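Local coordinates for protein glutathione S-transferase (Natrialba magadii ATCC 43099, PDB 6GZF) that probably transfers glutathione as a Xi-class glutathione transferase, a class associated with glutathionyl-hydroquinone reductase activity, at residues M10-E15 against G28-Q33. Numbering follows the deposited sequence.
Sequences MLVDGE and GSFERQ
With CG anti to the backbone N (chi1 173°), Phe30 sends its ring from the loop at 28-33 toward strand 10-12, where Met10, its CG between the backbone N and the carbonyl carbon (chi1 35°), brings SD to that ring, and a bend at chi3 lays CE over one face. The sulfur sits 4.4 Å from the centroid of the Phe30 ring and 30° off its normal, an oblique Met-aromatic contact. Lower on the Met10 chain, CB meets the far end of the ring, 3.5 Å from Phe30 CZ. Val12 and Leu11 approach the edge instead, near the ring plane: Val12 CG2 lies 4.3 Å from Phe30 CE1, and the carbonyl Leu11 O is 4.2 Å from Phe30 CZ. No hydrogen bond links the two segments, and the join is largely apolar and buried. Strand 10-12 pairs with strand 15-17 in a small antiparallel hairpin, closed by Val12 N to Glu15 O (2.7 Å) and Glu15 N to Val12 O (2.9 Å). Hairpin and loop come earlier in the chain than strand 56-60 of the four-stranded mixed sheet, whose 2-1-3-4 order is that of the thioredoxin-like fold of glutathione transferases. Through the Phe30 ring, the loop between strands 15-17 and 56-60 packs on strand 10-12. Gln33 N bonds to Phe30 O (2.9 Å) in the turn at 29-33. An alanine in place of Phe30 would remove the ring and is likely to leave the Met10 thioether without its aromatic partner and freer to turn. Arg131, predicted to bind glutathione, touches both Met10 and Phe30, and its NH2 forms a salt bridge with Glu31 OE1.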
loop_
_atom_site.group_PDB
_atom_site.type_symbol
_atom_site.label_atom_id
_atom_site.label_comp_id
_atom_site.label_asym_id
_atom_site.label_seq_id
_atom_site.Cartn_x
_atom_site.Cartn_y
_atom_site.Cartn_z
ATOM N N MET A 10 -5.870 -24.522 -10.632
ATOM C CA MET A 10 -7.184 -25.050 -10.968
ATOM C C MET A 10 -7.207 -26.575 -11.042
ATOM O O MET A 10 -6.173 -27.229 -11.228
ATOM C CB MET A 10 -7.644 -24.458 -12.302
ATOM C CG MET A 10 -6.500 -24.236 -13.277
ATOM S SD MET A 10 -6.926 -23.140 -14.640
ATOM C CE MET A 10 -6.889 -21.541 -13.831
ATOM N N LEU A 11 -8.400 -27.131 -10.877
ATOM C CA LEU A 11 -8.639 -28.544 -11.117
ATOM C C LEU A 11 -9.491 -28.672 -12.377
ATOM O O LEU A 11 -10.576 -28.103 -12.450
ATOM C CB LEU A 11 -9.333 -29.183 -9.911
ATOM C CG LEU A 11 -8.953 -30.609 -9.505
ATOM C CD1 LEU A 11 -7.456 -30.740 -9.302
ATOM C CD2 LEU A 11 -9.688 -31.001 -8.233
ATOM N N VAL A 12 -8.994 -29.396 -13.374
ATOM C CA VAL A 12 -9.711 -29.530 -14.640
ATOM C C VAL A 12 -9.985 -30.992 -14.972
ATOM O O VAL A 12 -9.060 -31.756 -15.247
ATOM C CB VAL A 12 -8.932 -28.886 -15.804
ATOM C CG1 VAL A 12 -9.682 -29.073 -17.113
ATOM C CG2 VAL A 12 -8.691 -27.409 -15.529
ATOM N N ASP A 13 -11.264 -31.365 -14.951
ATOM C CA ASP A 13 -11.690 -32.748 -15.155
ATOM C C ASP A 13 -10.954 -33.691 -14.205
ATOM O O ASP A 13 -10.566 -34.795 -14.588
ATOM C CB ASP A 13 -11.474 -33.179 -16.609
ATOM C CG ASP A 13 -12.379 -32.438 -17.577
ATOM O OD1 ASP A 13 -13.445 -31.951 -17.143
ATOM O OD2 ASP A 13 -12.026 -32.346 -18.773
ATOM N N GLY A 14 -10.763 -33.241 -12.969
ATOM C CA GLY A 14 -10.094 -34.035 -11.955
ATOM C C GLY A 14 -8.581 -33.975 -12.044
ATOM O O GLY A 14 -7.887 -34.797 -11.444
ATOM N N GLU A 15 -8.065 -33.000 -12.785
ATOM C CA GLU A 15 -6.625 -32.877 -12.985
ATOM C C GLU A 15 -6.088 -31.521 -12.536
ATOM O O GLU A 15 -6.599 -30.473 -12.933
ATOM C CB GLU A 15 -6.271 -33.111 -14.455
ATOM C CG GLU A 15 -6.582 -34.512 -14.952
ATOM C CD GLU A 15 -5.660 -35.559 -14.356
ATOM O OE1 GLU A 15 -4.471 -35.246 -14.131
ATOM O OE2 GLU A 15 -6.123 -36.693 -14.112
ATOM N N GLY A 28 -12.652 -13.408 -15.767
ATOM C CA GLY A 28 -13.153 -14.511 -14.960
ATOM C C GLY A 28 -13.932 -15.561 -15.730
ATOM O O GLY A 28 -15.040 -15.932 -15.337
ATOM N N SER A 29 -13.356 -16.040 -16.828
ATOM C CA SER A 29 -14.045 -16.993 -17.691
ATOM C C SER A 29 -13.994 -18.419 -17.151
ATOM O O SER A 29 -14.880 -19.224 -17.437
ATOM C CB SER A 29 -13.454 -16.959 -19.100
ATOM O OG SER A 29 -12.113 -17.411 -19.097
ATOM N N PHE A 30 -12.958 -18.731 -16.378
ATOM C CA PHE A 30 -12.808 -20.071 -15.820
ATOM C C PHE A 30 -13.941 -20.401 -14.857
ATOM O O PHE A 30 -14.394 -21.543 -14.782
ATOM C CB PHE A 30 -11.464 -20.218 -15.102
ATOM C CG PHE A 30 -11.311 -21.523 -14.371
ATOM C CD1 PHE A 30 -10.909 -22.663 -15.045
ATOM C CD2 PHE A 30 -11.573 -21.610 -13.012
ATOM C CE1 PHE A 30 -10.771 -23.865 -14.380
ATOM C CE2 PHE A 30 -11.438 -22.810 -12.342
ATOM C CZ PHE A 30 -11.036 -23.938 -13.028
ATOM N N GLU A 31 -14.392 -19.394 -14.119
ATOM C CA GLU A 31 -15.406 -19.597 -13.095
ATOM C C GLU A 31 -16.761 -19.900 -13.722
ATOM O O GLU A 31 -17.603 -20.561 -13.114
ATOM C CB GLU A 31 -15.509 -18.371 -12.190
ATOM C CG GLU A 31 -14.271 -17.485 -12.173
ATOM C CD GLU A 31 -13.033 -18.207 -11.674
ATOM O OE1 GLU A 31 -11.956 -18.027 -12.281
ATOM O OE2 GLU A 31 -13.137 -18.956 -10.678
ATOM N N ARG A 32 -16.967 -19.413 -14.942
ATOM C CA ARG A 32 -18.179 -19.725 -15.690
ATOM C C ARG A 32 -18.062 -21.108 -16.325
ATOM O O ARG A 32 -19.009 -21.612 -16.928
ATOM C CB ARG A 32 -18.451 -18.658 -16.753
ATOM C CG ARG A 32 -18.873 -17.315 -16.177
ATOM C CD ARG A 32 -19.225 -16.317 -17.269
ATOM N NE ARG A 32 -18.063 -15.929 -18.063
ATOM C CZ ARG A 32 -17.302 -14.870 -17.804
ATOM N NH1 ARG A 32 -17.580 -14.089 -16.769
ATOM N NH2 ARG A 32 -16.264 -14.589 -18.580
ATOM N N GLN A 33 -16.889 -21.712 -16.176
ATOM C CA GLN A 33 -16.655 -23.084 -16.607
ATOM C C GLN A 33 -16.526 -24.001 -15.396
ATOM O O GLN A 33 -16.187 -25.177 -15.528
ATOM C CB GLN A 33 -15.389 -23.172 -17.463
ATOM C CG GLN A 33 -15.422 -22.340 -18.732
ATOM C CD GLN A 33 -16.055 -23.078 -19.894
ATOM O OE1 GLN A 33 -16.533 -24.203 -19.744
ATOM N NE2 GLN A 33 -16.055 -22.450 -21.064
#